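Long-range contacts in flavin-nucleotide-binding protein (Mycobacterium smegmatis, PDB 4YBN), which binds FAD and haem at its dimer interface and is probably an oxidoreductase of the split beta-barrel flavin-binding superfamily: residues P33-A38 against A79-T84; S104-G109 against N160-L165; V90-S95 against G168-A173. All blocks are in the same frame, centred on the assembly; numbering follows the deposited sequence.

How the contacts relate
Strand 34-41 enters first and contact 1 pairs it with the start of strand 78-91, closing a loop that holds strands 44-55 and 58-64 and helix 68-74. Contact 3 opens at the far end of that same strand and closes at 168-173. Within its span contact 2 opens and closes, pairing strand 99-108 with strand 161-166, so contact 1 is in series with both while contacts 2 and 3 nest. Contacts 1 and 2 touch through the 78-91/99-108 hairpin, where V81 N lies 2.7 Å from L107 O. Contact 3 stands apart, its centre about 29 Å from that of contact 1. All three touch the second subunit.

Contact 1: P33-A38 against A79-T84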
loop_
_atom_site.group_PDB
_atom_site.type_symbol
_atom_site.label_atom_id
_atom_site.label_comp_id
_atom_site.label_asym_id
_atom_site.label_seq_id
_atom_site.Cartn_x
_atom_site.Cartn_y
_atom_site.Cartn_z
ATOM N N PRO A 33 0.305 -8.212 3.183
ATOM C CA PRO A 33 1.668 -8.714 3.086
ATOM C C PRO A 33 2.732 -7.711 2.615
ATOM O O PRO A 33 3.902 -8.041 2.596
ATOM C CB PRO A 33 1.527 -9.823 2.066
ATOM C CG PRO A 33 0.517 -9.328 1.159
ATOM C CD PRO A 33 -0.464 -8.541 1.967
ATOM N N LEU A 34 2.322 -6.496 2.256
ATOM C CA LEU A 34 3.230 -5.491 1.742
ATOM C C LEU A 34 3.465 -4.434 2.789
ATOM O O LEU A 34 2.525 -3.941 3.430
ATOM C CB LEU A 34 2.649 -4.886 0.475
ATOM C CG LEU A 34 3.081 -3.509 0.003
ATOM C CD1 LEU A 34 4.526 -3.526 -0.446
ATOM C CD2 LEU A 34 2.137 -3.058 -1.113
ATOM N N ALA A 35 4.729 -4.079 2.975
ATOM C CA ALA A 35 5.080 -2.941 3.797
ATOM C C ALA A 35 5.829 -1.927 2.907
ATOM O O ALA A 35 6.471 -2.302 1.905
ATOM C CB ALA A 35 6.003 -3.399 4.933
ATOM N N THR A 36 5.787 -0.659 3.283
ATOM C CA THR A 36 6.619 0.282 2.644
ATOM C C THR A 36 7.593 0.705 3.716
ATOM O O THR A 36 7.171 1.113 4.768
ATOM C CB THR A 36 5.822 1.471 2.092
ATOM O OG1 THR A 36 4.922 0.966 1.106
ATOM C CG2 THR A 36 6.724 2.410 1.461
ATOM N N VAL A 37 8.867 0.645 3.397
ATOM C CA VAL A 37 9.929 0.941 4.347
ATOM C C VAL A 37 10.640 2.229 3.939
ATOM O O VAL A 37 10.961 2.424 2.803
ATOM C CB VAL A 37 10.953 -0.166 4.379
ATOM C CG1 VAL A 37 12.152 0.227 5.236
ATOM C CG2 VAL A 37 10.345 -1.451 4.875
ATOM N N ALA A 38 10.766 3.125 4.885
ATOM C CA ALA A 38 11.405 4.418 4.690
ATOM C C ALA A 38 12.668 4.490 5.538
ATOM O O ALA A 38 12.670 4.051 6.708
ATOM C CB ALA A 38 10.451 5.489 5.124
ATOM N N ALA A 79 14.555 3.147 10.632
ATOM C CA ALA A 79 13.560 2.902 9.576
ATOM C C ALA A 79 12.222 3.273 10.085
ATOM O O ALA A 79 11.965 3.270 11.310
ATOM C CB ALA A 79 13.556 1.444 9.244
ATOM N N ALA A 80 11.307 3.524 9.178
ATOM C CA ALA A 80 9.932 3.624 9.568
ATOM C C ALA A 80 9.184 2.693 8.603
ATOM O O ALA A 80 9.459 2.710 7.407
ATOM C CB ALA A 80 9.464 5.080 9.509
ATOM N N VAL A 81 8.244 1.896 9.098
ATOM C CA VAL A 81 7.620 0.866 8.300
ATOM C C VAL A 81 6.167 1.176 8.242
ATOM O O VAL A 81 5.542 1.333 9.293
ATOM C CB VAL A 81 7.854 -0.510 8.916
ATOM C CG1 VAL A 81 7.131 -1.595 8.142
ATOM C CG2 VAL A 81 9.314 -0.833 8.900
ATOM N N SER A 82 5.608 1.290 7.029
ATOM C CA SER A 82 4.196 1.585 6.894
ATOM C C SER A 82 3.435 0.446 6.240
ATOM O O SER A 82 3.858 -0.150 5.228
ATOM C CB SER A 82 4.048 2.931 6.074
ATOM O OG SER A 82 2.700 3.186 5.783
ATOM N N VAL A 83 2.308 0.112 6.860
ATOM C CA VAL A 83 1.447 -0.992 6.403
ATOM C C VAL A 83 0.028 -0.491 6.332
ATOM O O VAL A 83 -0.524 -0.039 7.334
ATOM C CB VAL A 83 1.512 -2.262 7.314
ATOM C CG1 VAL A 83 0.634 -3.374 6.736
ATOM C CG2 VAL A 83 2.972 -2.727 7.377
ATOM N N THR A 84 -0.584 -0.620 5.155
ATOM C CA THR A 84 -1.879 0.022 4.877
ATOM C C THR A 84 -2.841 -0.911 4.124
ATOM O O THR A 84 -2.468 -1.612 3.174
ATOM C CB THR A 84 -1.610 1.340 4.057
ATOM O OG1 THR A 84 -0.895 2.265 4.896
ATOM C CG2 THR A 84 -2.883 2.011 3.661
HETATM O O HOH W 1 0.989 -1.663 2.995
HETATM O O HOH W 2 2.529 0.427 2.331
#
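A35 sets its CB against one methyl of each of two valines on the facing strand, 3.9 Å from V81 CG1 and 4.0 Å from V83 CG2. V81 presents that methyl because CG1 stands anti to the backbone N (chi1 176°). V37 continues this apolar face beside V81, and the side chains of F48 and F52 on the neighbouring strand 44-55, and of F111, touch it. The strands are antiparallel and twisted against each other, their axes at 152°. T36 and S82 form a hydrogen-bonded pair, with T36 N to S82 O and S82 N to T36 O both 2.8 Å, the latter nearly straight at 175°; A38 and A80 form the next such pair. On the N-terminal side of T36 a water replaces the next direct backbone bonds, donating to L34 O at 2.8 Å and accepting from T84 N at 2.9 Å. A second water bonds T36 OG1 at 2.7 Å and donates to S82 O at 3.2 Å, giving that oxygen another partner besides T36 N. The apolar valine face is consistent with the barrel core, while the face of T36, A38, A80 and S82, small residues with two hydroxyls, lies toward the second subunit, where A38 meets its counterpart, with bound water and FAD near its L34/T84 end.

Contact 2: S104-G109 against N160-L165; sequences SATLFG and NWSLKL. With FAD (flavin-adenine dinucleotide), chain K.
S162 holds OG between its backbone N and carbonyl carbon (chi1 71°), and T106 swings OG1 back beside its own N (chi1 -45°); both hydroxyls therefore point to the FAD adenine from the sheet face they share. S162 OG receives a bond from ribose O2B at 2.6 Å and gives one to N3A, refined so short that its exact length is doubtful. T106 OG1 lies 3.2 Å from C2A of the adenine, and S104 CB 3.3 Å from N1A. This floor is an antiparallel strand pair of the split beta-barrel, with axes at 172°: S104 with K164 and T106 with S162 are hydrogen-bonded pairs, whereas A105 with L163 and L107 with W161 are non-hydrogen-bonded pairs on the opposite face, where L25 of helix 22-29 touches A105 and W161, R24 touches L163, and I156 touches L107. L107 CG rests 3.9 Å from W161 CB. At the end of the pair N160 O accepts F108 N and meets the phenyl edge, 3.5 Å from CD2, while N160 ND2 donates to F108 O at 3.1 Å and to A155 O. Reaching the other way, the extended K164 chain carries NZ to FAD O3' at 2.8 Å, where it also bonds R13 O and a haem propionate oxygen, O2A, and so joins the two cofactors.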
loop_
_atom_site.group_PDB
_atom_site.type_symbol
_atom_site.label_atom_id
_atom_site.label_comp_id
_atom_site.label_asym_id
_atom_site.label_seq_id
_atom_site.Cartn_x
_atom_site.Cartn_y
_atom_site.Cartn_z
ATOM N N SER A 104 -4.159 1.686 8.928
ATOM C CA SER A 104 -2.790 1.907 8.617
ATOM C C SER A 104 -1.944 1.790 9.896
ATOM O O SER A 104 -2.383 2.253 10.951
ATOM C CB SER A 104 -2.572 3.337 8.033
ATOM O OG SER A 104 -1.186 3.370 7.601
ATOM N N ALA A 105 -0.782 1.183 9.807
ATOM C CA ALA A 105 0.109 1.128 10.975
ATOM C C ALA A 105 1.420 1.668 10.550
ATOM O O ALA A 105 1.846 1.479 9.403
ATOM C CB ALA A 105 0.226 -0.298 11.450
ATOM N N THR A 106 2.092 2.342 11.473
ATOM C CA THR A 106 3.432 2.822 11.258
ATOM C C THR A 106 4.301 2.346 12.448
ATOM O O THR A 106 3.862 2.470 13.589
ATOM C CB THR A 106 3.497 4.341 11.206
ATOM O OG1 THR A 106 2.426 4.837 10.373
ATOM C CG2 THR A 106 4.805 4.706 10.558
ATOM N N LEU A 107 5.411 1.685 12.150
ATOM C CA LEU A 107 6.373 1.161 13.131
ATOM C C LEU A 107 7.792 1.767 12.948
ATOM O O LEU A 107 8.241 1.972 11.837
ATOM C CB LEU A 107 6.525 -0.340 13.010
ATOM C CG LEU A 107 5.154 -1.024 13.172
ATOM C CD1 LEU A 107 4.463 -1.260 11.816
ATOM C CD2 LEU A 107 5.310 -2.321 13.938
ATOM N N PHE A 108 8.535 1.963 14.030
ATOM C CA PHE A 108 9.805 2.700 13.922
ATOM C C PHE A 108 10.819 1.851 14.636
ATOM O O PHE A 108 10.493 1.346 15.691
ATOM C CB PHE A 108 9.654 4.000 14.713
ATOM C CG PHE A 108 8.610 4.913 14.173
ATOM C CD1 PHE A 108 8.907 5.737 13.083
ATOM C CD2 PHE A 108 7.351 4.973 14.738
ATOM C CE1 PHE A 108 7.958 6.625 12.563
ATOM C CE2 PHE A 108 6.385 5.853 14.239
ATOM C CZ PHE A 108 6.710 6.684 13.144
ATOM N N GLY A 109 12.011 1.745 14.092
ATOM C CA GLY A 109 13.122 1.234 14.811
ATOM C C GLY A 109 14.207 0.840 13.870
ATOM O O GLY A 109 14.227 1.232 12.702
ATOM N N ASN A 160 6.598 1.711 20.003
ATOM C CA ASN A 160 7.229 2.115 18.753
ATOM C C ASN A 160 6.319 2.034 17.549
ATOM O O ASN A 160 6.811 1.974 16.402
ATOM C CB ASN A 160 8.490 1.304 18.493
ATOM C CG ASN A 160 8.202 -0.174 18.213
ATOM O OD1 ASN A 160 7.321 -0.705 18.768
ATOM N ND2 ASN A 160 8.930 -0.788 17.309
ATOM N N TRP A 161 5.022 2.071 17.792
ATOM C CA TRP A 161 4.048 1.881 16.710
ATOM C C TRP A 161 2.789 2.705 16.881
ATOM O O TRP A 161 2.399 3.073 17.993
ATOM C CB TRP A 161 3.718 0.383 16.546
ATOM C CG TRP A 161 3.115 -0.307 17.719
ATOM C CD1 TRP A 161 3.775 -1.014 18.687
ATOM C CD2 TRP A 161 1.728 -0.357 18.068
ATOM N NE1 TRP A 161 2.877 -1.495 19.614
ATOM C CE2 TRP A 161 1.614 -1.136 19.241
ATOM C CE3 TRP A 161 0.567 0.141 17.478
ATOM C CZ2 TRP A 161 0.402 -1.361 19.876
ATOM C CZ3 TRP A 161 -0.630 -0.098 18.082
ATOM C CH2 TRP A 161 -0.708 -0.864 19.296
ATOM N N SER A 162 2.156 3.047 15.754
ATOM C CA SER A 162 0.909 3.772 15.814
ATOM C C SER A 162 -0.096 3.096 14.842
ATOM O O SER A 162 0.309 2.548 13.806
ATOM C CB SER A 162 1.143 5.245 15.519
ATOM O OG SER A 162 1.447 5.418 14.153
ATOM N N LEU A 163 -1.346 3.060 15.223
ATOM C CA LEU A 163 -2.393 2.478 14.387
ATOM C C LEU A 163 -3.519 3.491 14.179
ATOM O O LEU A 163 -4.103 4.096 15.147
ATOM C CB LEU A 163 -2.905 1.172 15.012
ATOM C CG LEU A 163 -3.985 0.420 14.231
ATOM C CD1 LEU A 163 -3.546 -0.183 12.927
ATOM C CD2 LEU A 163 -4.559 -0.643 15.129
ATOM N N LYS A 164 -3.869 3.703 12.932
ATOM C CA LYS A 164 -5.022 4.595 12.604
ATOM C C LYS A 164 -6.087 3.883 11.792
ATOM O O LYS A 164 -5.794 3.183 10.807
ATOM C CB LYS A 164 -4.506 5.790 11.888
ATOM C CG LYS A 164 -5.594 6.852 11.649
ATOM C CD LYS A 164 -5.031 8.240 11.341
ATOM C CE LYS A 164 -6.144 9.312 11.339
ATOM N NZ LYS A 164 -5.574 10.563 10.752
ATOM N N LEU A 165 -7.323 3.987 12.262
ATOM C CA LEU A 165 -8.451 3.229 11.718
ATOM C C LEU A 165 -9.555 4.201 11.276
ATOM O O LEU A 165 -10.045 4.970 12.097
ATOM C CB LEU A 165 -9.043 2.264 12.772
ATOM C CG LEU A 165 -8.082 1.398 13.623
ATOM C CD1 LEU A 165 -8.818 0.637 14.735
ATOM C CD2 LEU A 165 -7.368 0.391 12.718
HETATM P PA FAD K . 1.546 13.861 12.259
HETATM O O1A FAD K . 1.113 14.628 13.477
HETATM O O2A FAD K . 2.355 14.606 11.239
HETATM O O5B FAD K . 2.254 12.457 12.768
HETATM C C5B FAD K . 2.404 12.126 14.165
HETATM C C4B FAD K . 2.350 10.609 14.393
HETATM O O4B FAD K . 1.018 10.127 14.133
HETATM C C3B FAD K . 3.162 9.743 13.420
HETATM O O3B FAD K . 4.585 9.723 13.633
HETATM C C2B FAD K . 2.446 8.382 13.474
HETATM O O2B FAD K . 2.955 7.551 14.509
HETATM C C1B FAD K . 0.988 8.740 13.795
HETATM N N9A FAD K . 0.168 8.518 12.600
HETATM C C8A FAD K . -0.277 9.547 11.838
HETATM N N7A FAD K . -0.966 9.065 10.762
HETATM C C5A FAD K . -0.957 7.721 10.833
HETATM C C6A FAD K . -1.513 6.648 9.968
HETATM N N6A FAD K . -2.205 7.039 8.874
HETATM N N1A FAD K . -1.324 5.350 10.354
HETATM C C2A FAD K . -0.602 5.028 11.470
HETATM N N3A FAD K . -0.085 5.979 12.279
HETATM C C4A FAD K . -0.219 7.335 12.039
HETATM N N1 FAD K . -4.558 12.227 5.205
HETATM C C2 FAD K . -4.788 13.384 4.517
HETATM O O2 FAD K . -4.475 14.411 5.162
HETATM N N3 FAD K . -5.298 13.395 3.250
HETATM C C4 FAD K . -5.550 12.227 2.551
HETATM O O4 FAD K . -5.967 12.099 1.365
HETATM C C4X FAD K . -5.353 10.939 3.255
HETATM N N5 FAD K . -5.579 9.751 2.643
HETATM C C5X FAD K . -5.322 8.596 3.314
HETATM C C6 FAD K . -5.567 7.405 2.715
HETATM C C7 FAD K . -5.345 6.234 3.418
HETATM C C7M FAD K . -5.588 4.913 2.767
HETATM C C8 FAD K . -4.814 6.230 4.798
HETATM C C8M FAD K . -4.518 4.942 5.523
HETATM C C9 FAD K . -4.579 7.429 5.403
HETATM C C9A FAD K . -4.813 8.605 4.704
HETATM N N10 FAD K . -4.535 9.829 5.315
HETATM C C10 FAD K . -4.817 11.014 4.636
HETATM C "C1'" FAD K . -4.057 9.885 6.720
HETATM C "C2'" FAD K . -2.620 10.301 6.892
HETATM O "O2'" FAD K . -1.824 9.121 6.966
HETATM C "C3'" FAD K . -2.528 11.030 8.236
HETATM O "O3'" FAD K . -3.211 10.241 9.267
HETATM C "C4'" FAD K . -3.091 12.470 8.097
HETATM O "O4'" FAD K . -2.376 13.217 7.072
HETATM C "C5'" FAD K . -2.993 13.201 9.423
HETATM O "O5'" FAD K . -1.675 13.021 9.921
HETATM P P FAD K . -1.151 13.823 11.213
HETATM O O1P FAD K . -2.151 13.465 12.282
HETATM O O2P FAD K . -0.908 15.242 10.848
HETATM O O3P FAD K . 0.257 13.155 11.539
#

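Contact 3: V90-S95 against G168-A173. With HEM (protoporphyrin IX containing Fe), chain G.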
loop_
_atom_site.group_PDB
_atom_site.type_symbol
_atom_site.label_atom_id
_atom_site.label_comp_id
_atom_site.label_asym_id
_atom_site.label_seq_id
_atom_site.Cartn_x
_atom_site.Cartn_y
_atom_site.Cartn_z
ATOM N N VAL A 90 -15.283 6.725 0.763
ATOM C CA VAL A 90 -16.317 7.480 1.503
ATOM C C VAL A 90 -16.818 8.570 0.577
ATOM O O VAL A 90 -16.157 9.529 0.345
ATOM C CB VAL A 90 -15.787 8.090 2.774
ATOM C CG1 VAL A 90 -16.890 8.754 3.619
ATOM C CG2 VAL A 90 -15.138 7.022 3.674
ATOM N N VAL A 91 -18.003 8.329 0.035
ATOM C CA VAL A 91 -18.718 9.229 -0.856
ATOM C C VAL A 91 -19.659 10.117 -0.042
ATOM O O VAL A 91 -20.732 9.707 0.397
ATOM C CB VAL A 91 -19.459 8.435 -1.934
ATOM C CG1 VAL A 91 -20.075 9.371 -2.962
ATOM C CG2 VAL A 91 -18.488 7.492 -2.650
ATOM N N ALA A 92 -19.237 11.353 0.180
ATOM C CA ALA A 92 -20.069 12.307 0.904
ATOM C C ALA A 92 -20.823 13.202 -0.076
ATOM O O ALA A 92 -20.632 13.149 -1.302
ATOM C CB ALA A 92 -19.225 13.118 1.878
ATOM N N ARG A 93 -21.778 13.949 0.470
ATOM C CA ARG A 93 -22.567 14.923 -0.301
ATOM C C ARG A 93 -21.783 16.174 -0.677
ATOM O O ARG A 93 -22.255 16.961 -1.485
ATOM C CB ARG A 93 -23.784 15.348 0.493
ATOM C CG ARG A 93 -24.830 14.276 0.603
ATOM C CD ARG A 93 -25.853 14.761 1.607
ATOM N NE ARG A 93 -26.879 13.775 1.840
ATOM C CZ ARG A 93 -26.877 12.920 2.847
ATOM N NH1 ARG A 93 -25.869 12.889 3.740
ATOM N NH2 ARG A 93 -27.894 12.070 2.943
ATOM N N SER A 94 -20.601 16.356 -0.084
ATOM C CA SER A 94 -19.592 17.340 -0.518
ATOM C C SER A 94 -18.239 16.686 -0.816
ATOM O O SER A 94 -17.911 15.649 -0.238
ATOM C CB SER A 94 -19.334 18.319 0.591
ATOM O OG SER A 94 -18.875 17.639 1.712
ATOM N N SER A 95 -17.387 17.340 -1.588
ATOM C CA SER A 95 -15.995 16.791 -1.755
ATOM C C SER A 95 -15.188 16.953 -0.487
ATOM O O SER A 95 -14.329 16.112 -0.135
ATOM C CB SER A 95 -15.302 17.443 -2.905
ATOM O OG SER A 95 -15.384 18.817 -2.735
ATOM N N GLY A 168 -15.726 4.605 9.102
ATOM C CA GLY A 168 -16.997 5.275 9.406
ATOM C C GLY A 168 -17.786 5.580 8.170
ATOM O O GLY A 168 -17.548 4.963 7.086
ATOM N N TRP A 169 -18.736 6.511 8.333
ATOM C CA TRP A 169 -19.614 6.986 7.257
ATOM C C TRP A 169 -19.348 8.454 6.931
ATOM O O TRP A 169 -18.701 9.116 7.693
ATOM C CB TRP A 169 -21.066 6.865 7.709
ATOM C CG TRP A 169 -21.457 5.519 7.906
ATOM C CD1 TRP A 169 -21.546 4.862 9.094
ATOM C CD2 TRP A 169 -21.784 4.578 6.884
ATOM N NE1 TRP A 169 -21.930 3.562 8.867
ATOM C CE2 TRP A 169 -22.086 3.366 7.521
ATOM C CE3 TRP A 169 -21.879 4.654 5.489
ATOM C CZ2 TRP A 169 -22.459 2.230 6.814
ATOM C CZ3 TRP A 169 -22.253 3.530 4.793
ATOM C CH2 TRP A 169 -22.554 2.345 5.459
ATOM N N PRO A 170 -19.885 8.990 5.797
ATOM C CA PRO A 170 -19.700 10.403 5.540
ATOM C C PRO A 170 -20.249 11.286 6.714
ATOM O O PRO A 170 -21.284 10.948 7.334
ATOM C CB PRO A 170 -20.549 10.640 4.295
ATOM C CG PRO A 170 -20.721 9.336 3.657
ATOM C CD PRO A 170 -20.669 8.325 4.745
ATOM N N ASP A 171 -19.540 12.365 7.030
ATOM C CA ASP A 171 -19.950 13.311 8.065
ATOM C C ASP A 171 -20.434 14.669 7.488
ATOM O O ASP A 171 -19.787 15.729 7.622
ATOM C CB ASP A 171 -18.790 13.490 9.012
ATOM C CG ASP A 171 -19.134 14.358 10.169
ATOM O OD1 ASP A 171 -20.338 14.487 10.511
ATOM O OD2 ASP A 171 -18.186 14.917 10.740
ATOM N N ASP A 172 -21.583 14.636 6.842
ATOM C CA ASP A 172 -22.014 15.763 6.030
ATOM C C ASP A 172 -22.516 17.006 6.783
ATOM O O ASP A 172 -23.250 16.899 7.750
ATOM C CB ASP A 172 -23.095 15.312 5.030
ATOM C CG ASP A 172 -22.501 14.571 3.841
ATOM O OD1 ASP A 172 -21.553 15.110 3.249
ATOM O OD2 ASP A 172 -22.971 13.468 3.513
ATOM N N ALA A 173 -22.179 18.190 6.272
ATOM C CA ALA A 173 -22.782 19.447 6.773
ATOM C C ALA A 173 -24.305 19.390 6.652
ATOM O O ALA A 173 -24.866 18.864 5.666
ATOM C CB ALA A 173 -22.230 20.652 6.016
HETATM C CHA HEM G . -8.689 14.896 5.053
HETATM C CHB HEM G . -9.933 12.056 1.365
HETATM C CHC HEM G . -11.787 15.850 -0.976
HETATM C CHD HEM G . -10.259 18.779 2.541
HETATM C C1A HEM G . -8.883 13.798 4.269
HETATM C C2A HEM G . -8.518 12.471 4.607
HETATM C C3A HEM G . -8.849 11.675 3.526
HETATM C C4A HEM G . -9.444 12.521 2.564
HETATM C CMA HEM G . -8.652 10.185 3.316
HETATM C CAA HEM G . -7.810 12.036 5.880
HETATM C CBA HEM G . -8.727 11.872 7.101
HETATM C CGA HEM G . -8.010 11.148 8.224
HETATM O O1A HEM G . -8.444 10.028 8.584
HETATM O O2A HEM G . -6.986 11.633 8.771
HETATM C C1B HEM G . -10.590 12.837 0.403
HETATM C C2B HEM G . -11.212 12.283 -0.760
HETATM C C3B HEM G . -11.733 13.321 -1.445
HETATM C C4B HEM G . -11.433 14.560 -0.658
HETATM C CMB HEM G . -11.322 10.822 -1.194
HETATM C CAB HEM G . -12.498 13.038 -2.655
HETATM C CBB HEM G . -13.275 13.911 -3.220
HETATM C C1C HEM G . -11.519 17.019 -0.237
HETATM C C2C HEM G . -11.706 18.355 -0.699
HETATM C C3C HEM G . -11.270 19.219 0.317
HETATM C C4C HEM G . -10.817 18.371 1.384
HETATM C CMC HEM G . -12.302 18.723 -2.009
HETATM C CAC HEM G . -11.367 20.692 0.384
HETATM C CBC HEM G . -12.209 21.404 -0.387
HETATM C C1D HEM G . -9.726 17.915 3.480
HETATM C C2D HEM G . -9.286 18.416 4.766
HETATM C C3D HEM G . -8.860 17.344 5.466
HETATM C C4D HEM G . -9.053 16.181 4.600
HETATM C CMD HEM G . -9.275 19.843 5.224
HETATM C CAD HEM G . -8.278 17.313 6.869
HETATM C CBD HEM G . -9.169 16.555 7.866
HETATM C CGD HEM G . -8.860 16.994 9.287
HETATM O O1D HEM G . -9.694 17.669 9.950
HETATM O O2D HEM G . -7.759 16.691 9.823
HETATM N NA HEM G . -9.425 13.809 3.011
HETATM N NB HEM G . -10.758 14.162 0.435
HETATM N NC HEM G . -10.903 17.073 0.977
HETATM N ND HEM G . -9.586 16.575 3.422
HETATM FE FE HEM G . -10.071 15.436 1.977
HETATM O O HOH W 3 -21.111 17.767 3.423
HETATM O O HOH W 4 -11.994 14.885 3.179
#
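The two segments run side by side in nearly the same direction, their end-to-end vectors 5° apart, yet they do not pair as strands. The CA atoms come nearest at A92 and P170, 5.0 Å apart, and the hydrogen bonds that pass directly between the segments all end on the carboxylate of D172. Only V90 and V91 are still strand; the chain then leaves the sheet, as 168-173 has already done. P170 provides the apolar part of the join. Its ring lies alongside V90 and A92, with P170 CB 3.7 Å from A92 CB, while P170 CG reaches V91 O at 3.3 Å and V90 CG1 approaches P170 N at 3.7 Å. D172 provides the polar part. Its two oxygens straddle the amide of R93, OD1 at 3.0 Å and OD2 at 3.3 Å from R93 N, both bonds weak. The R93 side chain then leaves extended from CG to NE and crosses the D172 side chain at about a right angle, with the guanidinium and carboxylate planes 74° apart, so that NH1 forms a salt bridge to OD2 at 3.0 Å from the anti side, 30° out of the carboxylate plane; NH1 has a second salt bridge to D200 of the second subunit. Several donors therefore share one carboxylate, which would be expected to stabilise its negative charge. A water donates to D172 OD1 at 2.7 Å and accepts from S94 OG and A173 N, A173 being the N-cap residue of helix 174-178. The contact thus ties the turn between strands 78-91 and 99-108 to the connection from strand 161-166 into helix 174-178. W169 forms a cation-pi pair with R101 of strand 99-108, R93 touches D176 and I177 of helix 174-178, D172 also touches I177, and V91 packs on V186 of strand 184-192.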